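Local atomic coordinates of folylpolyglutamate synthase (FolC) (Helicobacter pylori, PDB entry 6K8C), a protein that probably adds glutamate to dihydropteroate and further glutamates to reduced folates, at the cost of ATP, in folate biosynthesis. Residues 62-67 with 264-269; 313-318 with 376-381; 236-241 with 290-295. One frame throughout, in Å; residues are numbered along the deposited sequence.

Contact 1: 62-67 with 264-269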
loop_
_atom_site.group_PDB
_atom_site.type_symbol
_atom_site.label_atom_id
_atom_site.label_comp_id
_atom_site.label_asym_id
_atom_site.label_seq_id
_atom_site.Cartn_x
_atom_site.Cartn_y
_atom_site.Cartn_z
ATOM N N GLY A 62 5.562 -4.972 2.858
ATOM C CA GLY A 62 5.290 -4.844 4.280
ATOM C C GLY A 62 4.444 -5.977 4.822
ATOM O O GLY A 62 4.673 -6.458 5.936
ATOM N N ARG A 63 3.450 -6.419 4.049
ATOM C CA ARG A 63 2.570 -7.470 4.546
ATOM C C ARG A 63 3.277 -8.820 4.556
ATOM O O ARG A 63 3.043 -9.637 5.453
ATOM C CB ARG A 63 1.288 -7.528 3.709
ATOM C CG ARG A 63 0.207 -8.466 4.280
ATOM C CD ARG A 63 -0.254 -8.054 5.685
ATOM N NE ARG A 63 -0.786 -6.696 5.684
ATOM C CZ ARG A 63 -2.024 -6.373 5.329
ATOM N NH1 ARG A 63 -2.886 -7.313 4.962
ATOM N NH2 ARG A 63 -2.400 -5.105 5.347
ATOM N N PHE A 64 4.143 -9.071 3.566
ATOM C CA PHE A 64 4.956 -10.287 3.571
ATOM C C PHE A 64 5.823 -10.352 4.820
ATOM O O PHE A 64 5.886 -11.383 5.500
ATOM C CB PHE A 64 5.845 -10.337 2.321
ATOM C CG PHE A 64 5.244 -11.066 1.156
ATOM C CD1 PHE A 64 4.573 -12.261 1.330
ATOM C CD2 PHE A 64 5.380 -10.559 -0.131
ATOM C CE1 PHE A 64 4.035 -12.935 0.240
ATOM C CE2 PHE A 64 4.844 -11.225 -1.225
ATOM C CZ PHE A 64 4.170 -12.415 -1.038
ATOM N N LEU A 65 6.506 -9.246 5.136
ATOM C CA LEU A 65 7.298 -9.186 6.361
ATOM C C LEU A 65 6.426 -9.415 7.590
ATOM O O LEU A 65 6.797 -10.174 8.494
ATOM C CB LEU A 65 8.015 -7.839 6.449
ATOM C CG LEU A 65 8.815 -7.543 7.722
ATOM C CD1 LEU A 65 9.914 -8.571 7.933
ATOM C CD2 LEU A 65 9.411 -6.148 7.660
ATOM N N THR A 66 5.259 -8.758 7.638
ATOM C CA THR A 66 4.319 -8.934 8.744
ATOM C C THR A 66 3.931 -10.402 8.920
ATOM O O THR A 66 3.877 -10.911 10.046
ATOM C CB THR A 66 3.068 -8.077 8.506
ATOM O OG1 THR A 66 3.429 -6.690 8.476
ATOM C CG2 THR A 66 2.025 -8.293 9.613
ATOM N N LEU A 67 3.642 -11.092 7.811
ATOM C CA LEU A 67 3.240 -12.496 7.895
ATOM C C LEU A 67 4.384 -13.372 8.390
ATOM O O LEU A 67 4.166 -14.283 9.199
ATOM C CB LEU A 67 2.739 -12.992 6.537
ATOM C CG LEU A 67 1.453 -12.325 6.037
ATOM C CD1 LEU A 67 1.073 -12.833 4.648
ATOM C CD2 LEU A 67 0.307 -12.509 7.040
ATOM N N LYS A 264 8.127 -22.493 3.818
ATOM C CA LYS A 264 7.385 -23.736 3.630
ATOM C C LYS A 264 5.971 -23.627 4.183
ATOM O O LYS A 264 5.018 -24.125 3.571
ATOM C CB LYS A 264 8.132 -24.899 4.285
ATOM C CG LYS A 264 8.716 -25.884 3.283
ATOM C CD LYS A 264 9.923 -26.613 3.850
ATOM C CE LYS A 264 10.774 -27.206 2.737
ATOM N NZ LYS A 264 12.155 -27.527 3.199
ATOM N N ASN A 265 5.809 -22.967 5.328
ATOM C CA ASN A 265 4.504 -22.817 5.958
ATOM C C ASN A 265 3.964 -21.394 5.874
ATOM O O ASN A 265 2.992 -21.072 6.562
ATOM C CB ASN A 265 4.571 -23.266 7.419
ATOM C CG ASN A 265 5.073 -24.684 7.565
ATOM O OD1 ASN A 265 4.771 -25.549 6.743
ATOM N ND2 ASN A 265 5.852 -24.933 8.611
ATOM N N LEU A 266 4.571 -20.534 5.061
ATOM C CA LEU A 266 4.035 -19.192 4.879
ATOM C C LEU A 266 2.676 -19.276 4.198
ATOM O O LEU A 266 2.526 -19.949 3.173
ATOM C CB LEU A 266 4.997 -18.340 4.052
ATOM C CG LEU A 266 4.595 -16.883 3.809
ATOM C CD1 LEU A 266 4.477 -16.129 5.126
ATOM C CD2 LEU A 266 5.588 -16.190 2.880
ATOM N N LYS A 267 1.679 -18.614 4.782
ATOM C CA LYS A 267 0.348 -18.615 4.208
ATOM C C LYS A 267 0.331 -17.776 2.932
ATOM O O LYS A 267 1.184 -16.907 2.737
ATOM C CB LYS A 267 -0.668 -18.075 5.220
ATOM C CG LYS A 267 -0.531 -16.586 5.501
ATOM C CD LYS A 267 -1.751 -16.036 6.235
ATOM C CE LYS A 267 -1.879 -16.647 7.613
ATOM N NZ LYS A 267 -3.051 -16.092 8.357
ATOM N N PRO A 268 -0.617 -18.037 2.032
ATOM C CA PRO A 268 -0.697 -17.234 0.804
ATOM C C PRO A 268 -1.014 -15.781 1.115
ATOM O O PRO A 268 -1.880 -15.477 1.940
ATOM C CB PRO A 268 -1.829 -17.902 0.014
ATOM C CG PRO A 268 -2.614 -18.665 1.027
ATOM C CD PRO A 268 -1.622 -19.112 2.057
ATOM N N LEU A 269 -0.302 -14.876 0.442
ATOM C CA LEU A 269 -0.513 -13.450 0.655
ATOM C C LEU A 269 -1.841 -13.016 0.053
ATOM O O LEU A 269 -2.132 -13.295 -1.113
ATOM C CB LEU A 269 0.623 -12.629 0.041
ATOM C CG LEU A 269 0.362 -11.119 0.063
ATOM C CD1 LEU A 269 0.279 -10.618 1.500
ATOM C CD2 LEU A 269 1.414 -10.341 -0.720
#
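Leu269 swings its CG to the side of CB away from its own amide (chi1 172°), and this carries both methyls up to helix 58-70, CD2 to Phe64 and CD1 to Arg63 and Leu67. CD2 lies over one face of the Phe64 ring, 3.7 Å from the ring centroid and 20° off the normal, a CH-pi contact displaced toward the rim. The same ring is touched by the base of the leucine, Phe64 CE1 to Leu269 CB 3.4 Å. Leu269 CD1 turns to the aliphatic part of Arg63, meeting Arg63 CG at 3.5 Å, and also meets Leu67 CD1 at 3.9 Å. Leu67, one helical turn after Arg63, sets its CB against Leu266 CD1 (3.9 Å), and the methylenes of the exposed Lys267 cross its tip at roughly a right angle. Bends at chi2 and chi3 lead the arginine's polar end away from the leucine, to a hydrogen bond with His78 and a cation-pi contact with Phe92. Phe64 also packs against Leu244 and Ala247 of helix 241-254. No hydrogen bond joins the segments, so the loop is held here to the P-loop NTPase-like Mur ligase middle domain by apolar packing and one CH-pi contact.

Contact 2: 313-318 with 376-381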
loop_
_atom_site.group_PDB
_atom_site.type_symbol
_atom_site.label_atom_id
_atom_site.label_comp_id
_atom_site.label_asym_id
_atom_site.label_seq_id
_atom_site.Cartn_x
_atom_site.Cartn_y
_atom_site.Cartn_z
ATOM N N ASN A 313 -9.862 3.773 -15.206
ATOM C CA ASN A 313 -9.231 5.062 -15.448
ATOM C C ASN A 313 -7.812 4.963 -14.905
ATOM O O ASN A 313 -7.459 3.994 -14.231
ATOM C CB ASN A 313 -10.009 6.217 -14.804
ATOM C CG ASN A 313 -9.975 7.482 -15.648
ATOM O OD1 ASN A 313 -9.067 7.678 -16.460
ATOM N ND2 ASN A 313 -10.960 8.350 -15.455
ATOM N N CYS A 314 -6.988 5.964 -15.203
ATOM C CA CYS A 314 -5.615 5.919 -14.712
ATOM C C CYS A 314 -5.051 7.327 -14.595
ATOM O O CYS A 314 -5.596 8.292 -15.135
ATOM C CB CYS A 314 -4.731 5.055 -15.614
ATOM S SG CYS A 314 -4.290 5.833 -17.172
ATOM N N TYR A 315 -3.941 7.426 -13.871
ATOM C CA TYR A 315 -3.236 8.685 -13.709
ATOM C C TYR A 315 -2.411 8.985 -14.961
ATOM O O TYR A 315 -2.183 8.116 -15.809
ATOM C CB TYR A 315 -2.349 8.639 -12.462
ATOM C CG TYR A 315 -3.130 8.643 -11.165
ATOM C CD1 TYR A 315 -4.002 9.683 -10.859
ATOM C CD2 TYR A 315 -3.007 7.598 -10.252
ATOM C CE1 TYR A 315 -4.724 9.689 -9.678
ATOM C CE2 TYR A 315 -3.723 7.596 -9.068
ATOM C CZ TYR A 315 -4.578 8.643 -8.786
ATOM O OH TYR A 315 -5.294 8.640 -7.609
ATOM N N GLN A 316 -1.974 10.243 -15.071
ATOM C CA GLN A 316 -1.294 10.702 -16.278
ATOM C C GLN A 316 0.119 10.147 -16.414
ATOM O O GLN A 316 0.674 10.151 -17.521
ATOM C CB GLN A 316 -1.252 12.226 -16.289
ATOM C CG GLN A 316 -2.351 12.874 -17.100
ATOM C CD GLN A 316 -1.980 12.984 -18.562
ATOM O OE1 GLN A 316 -1.167 13.827 -18.944
ATOM N NE2 GLN A 316 -2.563 12.120 -19.389
ATOM N N ASP A 317 0.704 9.662 -15.324
ATOM C CA ASP A 317 2.090 9.220 -15.311
ATOM C C ASP A 317 2.254 7.747 -15.664
ATOM O O ASP A 317 3.390 7.260 -15.700
ATOM C CB ASP A 317 2.703 9.476 -13.931
ATOM C CG ASP A 317 1.742 9.138 -12.796
ATOM O OD1 ASP A 317 0.636 9.727 -12.737
ATOM O OD2 ASP A 317 2.094 8.286 -11.955
ATOM N N LYS A 318 1.163 7.025 -15.905
ATOM C CA LYS A 318 1.216 5.585 -16.091
ATOM C C LYS A 318 1.134 5.215 -17.568
ATOM O O LYS A 318 0.621 5.968 -18.401
ATOM C CB LYS A 318 0.089 4.906 -15.310
ATOM C CG LYS A 318 0.184 5.108 -13.806
ATOM C CD LYS A 318 1.228 4.196 -13.180
ATOM C CE LYS A 318 1.872 4.834 -11.956
ATOM N NZ LYS A 318 2.853 5.897 -12.318
ATOM N N TYR A 376 -10.328 -1.499 -12.299
ATOM C CA TYR A 376 -8.874 -1.497 -12.301
ATOM C C TYR A 376 -8.341 -0.096 -12.558
ATOM O O TYR A 376 -8.891 0.656 -13.367
ATOM C CB TYR A 376 -8.355 -2.460 -13.375
ATOM C CG TYR A 376 -6.862 -2.646 -13.451
ATOM C CD1 TYR A 376 -6.137 -3.121 -12.368
ATOM C CD2 TYR A 376 -6.179 -2.397 -14.634
ATOM C CE1 TYR A 376 -4.761 -3.317 -12.457
ATOM C CE2 TYR A 376 -4.812 -2.585 -14.728
ATOM C CZ TYR A 376 -4.108 -3.048 -13.640
ATOM O OH TYR A 376 -2.743 -3.245 -13.743
ATOM N N GLY A 377 -7.256 0.248 -11.869
ATOM C CA GLY A 377 -6.516 1.431 -12.264
ATOM C C GLY A 377 -5.777 2.154 -11.156
ATOM O O GLY A 377 -4.687 2.692 -11.389
ATOM N N SER A 378 -6.360 2.183 -9.960
ATOM C CA SER A 378 -5.818 2.945 -8.841
ATOM C C SER A 378 -6.669 2.654 -7.617
ATOM O O SER A 378 -7.747 2.062 -7.713
ATOM C CB SER A 378 -5.815 4.450 -9.116
ATOM O OG SER A 378 -7.079 4.890 -9.602
ATOM N N PHE A 379 -6.157 3.066 -6.455
ATOM C CA PHE A 379 -7.002 3.124 -5.269
ATOM C C PHE A 379 -8.197 4.026 -5.526
ATOM O O PHE A 379 -9.323 3.728 -5.110
ATOM C CB PHE A 379 -6.206 3.639 -4.062
ATOM C CG PHE A 379 -5.450 2.570 -3.312
ATOM C CD1 PHE A 379 -4.199 2.163 -3.742
ATOM C CD2 PHE A 379 -5.980 1.992 -2.169
ATOM C CE1 PHE A 379 -3.491 1.199 -3.057
ATOM C CE2 PHE A 379 -5.273 1.018 -1.472
ATOM C CZ PHE A 379 -4.024 0.622 -1.924
ATOM N N LEU A 380 -7.971 5.126 -6.242
ATOM C CA LEU A 380 -9.036 6.087 -6.503
ATOM C C LEU A 380 -10.140 5.470 -7.352
ATOM O O LEU A 380 -11.329 5.603 -7.037
ATOM C CB LEU A 380 -8.462 7.331 -7.186
ATOM C CG LEU A 380 -9.436 8.310 -7.845
ATOM C CD1 LEU A 380 -10.380 8.912 -6.814
ATOM C CD2 LEU A 380 -8.676 9.407 -8.580
ATOM N N VAL A 381 -9.762 4.784 -8.432
ATOM C CA VAL A 381 -10.757 4.168 -9.307
ATOM C C VAL A 381 -11.590 3.151 -8.536
ATOM O O VAL A 381 -12.820 3.112 -8.660
ATOM C CB VAL A 381 -10.071 3.526 -10.527
ATOM C CG1 VAL A 381 -10.988 2.503 -11.177
ATOM C CG2 VAL A 381 -9.670 4.592 -11.532
HETATM O O HOH W 1 -4.920 6.257 -6.063
HETATM O O HOH W 2 -3.305 5.156 -12.440
#
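Asn313 and Val381 form the close-packed half of this contact, where the loop after strand 308-312 passes the start of helix 379-390. Val381 CG2 sits 3.7 Å from Asn313 CB and also touches the Asn313 carbonyl oxygen. Gly377 CA approaches Asn313 O at 3.4 Å in a CA-H...O contact with an angle of 147° at the hydrogen; the buried oxygen has no conventional hydrogen-bond partner. Gly377, lacking a side chain, lets its CA come this close, and its backbone angles (phi 151°) are suited to glycine. Ser378 is the N-cap of the helix: its OG stands between the backbone N and the carbonyl carbon (chi1 49°), from where it accepts from Val381 N at 2.9 Å.

The partly exposed Tyr315 makes the looser half. Its ring runs obliquely past Ser378 and Leu380, with Tyr315 CE2 3.8 Å from Ser378 CB and Tyr315 OH 3.5 Å from Leu380 CB. Water fills in the polar links: one molecule, in the plane of the tyrosine ring, joins Tyr315 OH to Leu380 N, and another accepts from Tyr315 N and donates to Gly377 O.

Both segments lie at the C-terminal ends of the neighbouring parallel strands 308-312 and 373-376, in the glutamate ligase domain. Helices 320-327 and 290-303 pack on Tyr376, while Asn313 rests on Leu350 of helix 347-357.

Contact 3: 236-241 with 290-295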
loop_
_atom_site.group_PDB
_atom_site.type_symbol
_atom_site.label_atom_id
_atom_site.label_comp_id
_atom_site.label_asym_id
_atom_site.label_seq_id
_atom_site.Cartn_x
_atom_site.Cartn_y
_atom_site.Cartn_z
ATOM N N LEU A 236 0.411 -16.722 -7.065
ATOM C CA LEU A 236 0.500 -15.330 -6.631
ATOM C C LEU A 236 1.249 -14.456 -7.623
ATOM O O LEU A 236 2.048 -13.612 -7.209
ATOM C CB LEU A 236 1.152 -15.258 -5.252
ATOM C CG LEU A 236 0.400 -15.870 -4.069
ATOM C CD1 LEU A 236 1.296 -15.961 -2.843
ATOM C CD2 LEU A 236 -0.862 -15.077 -3.754
ATOM N N ALA A 237 1.008 -14.616 -8.929
ATOM C CA ALA A 237 1.634 -13.738 -9.914
ATOM C C ALA A 237 1.230 -12.282 -9.734
ATOM O O ALA A 237 1.877 -11.395 -10.306
ATOM C CB ALA A 237 1.286 -14.192 -11.331
ATOM N N ARG A 238 0.175 -12.018 -8.957
ATOM C CA ARG A 238 -0.240 -10.644 -8.707
ATOM C C ARG A 238 0.861 -9.835 -8.030
ATOM O O ARG A 238 0.937 -8.614 -8.209
ATOM C CB ARG A 238 -1.517 -10.637 -7.857
ATOM C CG ARG A 238 -1.983 -9.258 -7.413
ATOM C CD ARG A 238 -2.300 -8.406 -8.621
ATOM N NE ARG A 238 -2.714 -7.045 -8.284
ATOM C CZ ARG A 238 -1.886 -6.078 -7.904
ATOM N NH1 ARG A 238 -0.584 -6.316 -7.778
ATOM N NH2 ARG A 238 -2.359 -4.869 -7.646
ATOM N N PHE A 239 1.735 -10.491 -7.273
ATOM C CA PHE A 239 2.764 -9.808 -6.501
ATOM C C PHE A 239 4.147 -10.143 -7.048
ATOM O O PHE A 239 4.448 -11.310 -7.313
ATOM C CB PHE A 239 2.665 -10.188 -5.025
ATOM C CG PHE A 239 1.296 -9.986 -4.448
ATOM C CD1 PHE A 239 0.826 -8.713 -4.175
ATOM C CD2 PHE A 239 0.473 -11.069 -4.190
ATOM C CE1 PHE A 239 -0.440 -8.521 -3.641
ATOM C CE2 PHE A 239 -0.796 -10.884 -3.660
ATOM C CZ PHE A 239 -1.251 -9.606 -3.387
ATOM N N LEU A 240 4.973 -9.113 -7.221
ATOM C CA LEU A 240 6.341 -9.308 -7.688
ATOM C C LEU A 240 7.116 -10.184 -6.715
ATOM O O LEU A 240 7.108 -9.946 -5.504
ATOM C CB LEU A 240 7.047 -7.961 -7.845
ATOM C CG LEU A 240 6.869 -7.186 -9.148
ATOM C CD1 LEU A 240 7.507 -5.807 -9.033
ATOM C CD2 LEU A 240 7.460 -7.962 -10.317
ATOM N N ALA A 241 7.795 -11.198 -7.254
ATOM C CA ALA A 241 8.586 -12.084 -6.408
ATOM C C ALA A 241 9.645 -11.309 -5.633
ATOM O O ALA A 241 9.937 -11.635 -4.479
ATOM C CB ALA A 241 9.232 -13.183 -7.257
ATOM N N PRO A 290 2.013 -3.249 -15.852
ATOM C CA PRO A 290 2.032 -4.419 -16.734
ATOM C C PRO A 290 2.042 -5.721 -15.959
ATOM O O PRO A 290 1.400 -6.695 -16.371
ATOM C CB PRO A 290 3.322 -4.220 -17.546
ATOM C CG PRO A 290 3.548 -2.748 -17.529
ATOM C CD PRO A 290 3.090 -2.297 -16.166
ATOM N N HIS A 291 2.742 -5.759 -14.824
ATOM C CA HIS A 291 2.814 -6.996 -14.055
ATOM C C HIS A 291 1.458 -7.371 -13.471
ATOM O O HIS A 291 1.036 -8.532 -13.553
ATOM C CB HIS A 291 3.857 -6.875 -12.945
ATOM C CG HIS A 291 4.127 -8.167 -12.246
ATOM N ND1 HIS A 291 5.032 -9.092 -12.720
ATOM C CD2 HIS A 291 3.586 -8.707 -11.128
ATOM C CE1 HIS A 291 5.050 -10.140 -11.914
ATOM N NE2 HIS A 291 4.181 -9.931 -10.941
ATOM N N SER A 292 0.761 -6.413 -12.855
ATOM C CA SER A 292 -0.550 -6.745 -12.308
ATOM C C SER A 292 -1.564 -6.981 -13.418
ATOM O O SER A 292 -2.448 -7.829 -13.275
ATOM C CB SER A 292 -1.041 -5.651 -11.352
ATOM O OG SER A 292 -1.055 -4.371 -11.959
ATOM N N ALA A 293 -1.444 -6.262 -14.536
ATOM C CA ALA A 293 -2.381 -6.471 -15.635
ATOM C C ALA A 293 -2.276 -7.887 -16.183
ATOM O O ALA A 293 -3.295 -8.523 -16.481
ATOM C CB ALA A 293 -2.139 -5.440 -16.735
ATOM N N LYS A 294 -1.050 -8.406 -16.308
ATOM C CA LYS A 294 -0.878 -9.787 -16.746
ATOM C C LYS A 294 -1.513 -10.756 -15.759
ATOM O O LYS A 294 -2.180 -11.716 -16.161
ATOM C CB LYS A 294 0.608 -10.099 -16.928
ATOM C CG LYS A 294 1.241 -9.418 -18.127
ATOM C CD LYS A 294 2.733 -9.710 -18.207
ATOM C CE LYS A 294 3.346 -9.113 -19.463
ATOM N NZ LYS A 294 4.836 -9.119 -19.417
ATOM N N ALA A 295 -1.324 -10.514 -14.459
ATOM C CA ALA A 295 -1.889 -11.405 -13.451
ATOM C C ALA A 295 -3.411 -11.345 -13.446
ATOM O O ALA A 295 -4.078 -12.363 -13.223
ATOM C CB ALA A 295 -1.339 -11.045 -12.073
HETATM O O HOH W 3 2.345 -11.005 -13.385
#
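Water 3 donates to two carbonyl oxygens across the contact, His291 O at 2.8 Å and Ala237 O at 3.1 Å, bridging the first turn of helix 290-303 to the beta turn Leu236-Phe239. The water lies over the centre of one face of the His291 imidazole. Leu240 CD2 takes the opposite face, 3.6 Å from the ring centroid and 12° off the normal, a CH-pi contact that sandwiches the ring between methyl and water. His291 NE2 also comes within 2.8 Å of Ala237 O, and Arg238 O lies at the ring edge, in its plane. Ala295 CB fits against the backbone of the turn, 3.6 Å from Arg238 CA. The arginine chain starts away from the helix but, bent at chi2 (61°), returns its guanidinium flat over Ser292, whose CB is 3.6 Å from Arg238 CZ and over the centre of the group. A salt bridge from Arg238 NE to Asp285 probably helps to hold the group in this orientation, and a citrate, probably from the crystallisation liquor, makes a weak hydrogen bond with Arg238 NH1. Here the middle and glutamate ligase domains are joined by a bridging water, CH-pi and apolar contacts and a guanidinium laid over a serine CB, with no clear direct hydrogen bond between the segments.

In the fold
Contact 1 packs the loop 264-269 on helix 58-70 of the middle domain with its eight-stranded sheet, contact 2 lies in the glutamate ligase domain with its six-stranded one, and contact 3 spans the two domains. Contacts 1 and 2 lie on opposite sides of the chain's centre, their centres about 27 Å apart; the centre of contact 3 is about 17 Å from the first and 16 Å from the second, and it touches both. Leu269 CD2 packs on Phe239 CD2 at 3.7 Å, while Tyr376 OH probably hydrogen-bonds to Ser292 OG. Along the chain contacts 1 and 3 interleave, and contact 2 follows both. A chain of contacts, apolar toward contact 1 and polar toward contact 2, thus ties the domains together, consistent with the multidomain build of Mur-ligase-like enzymes.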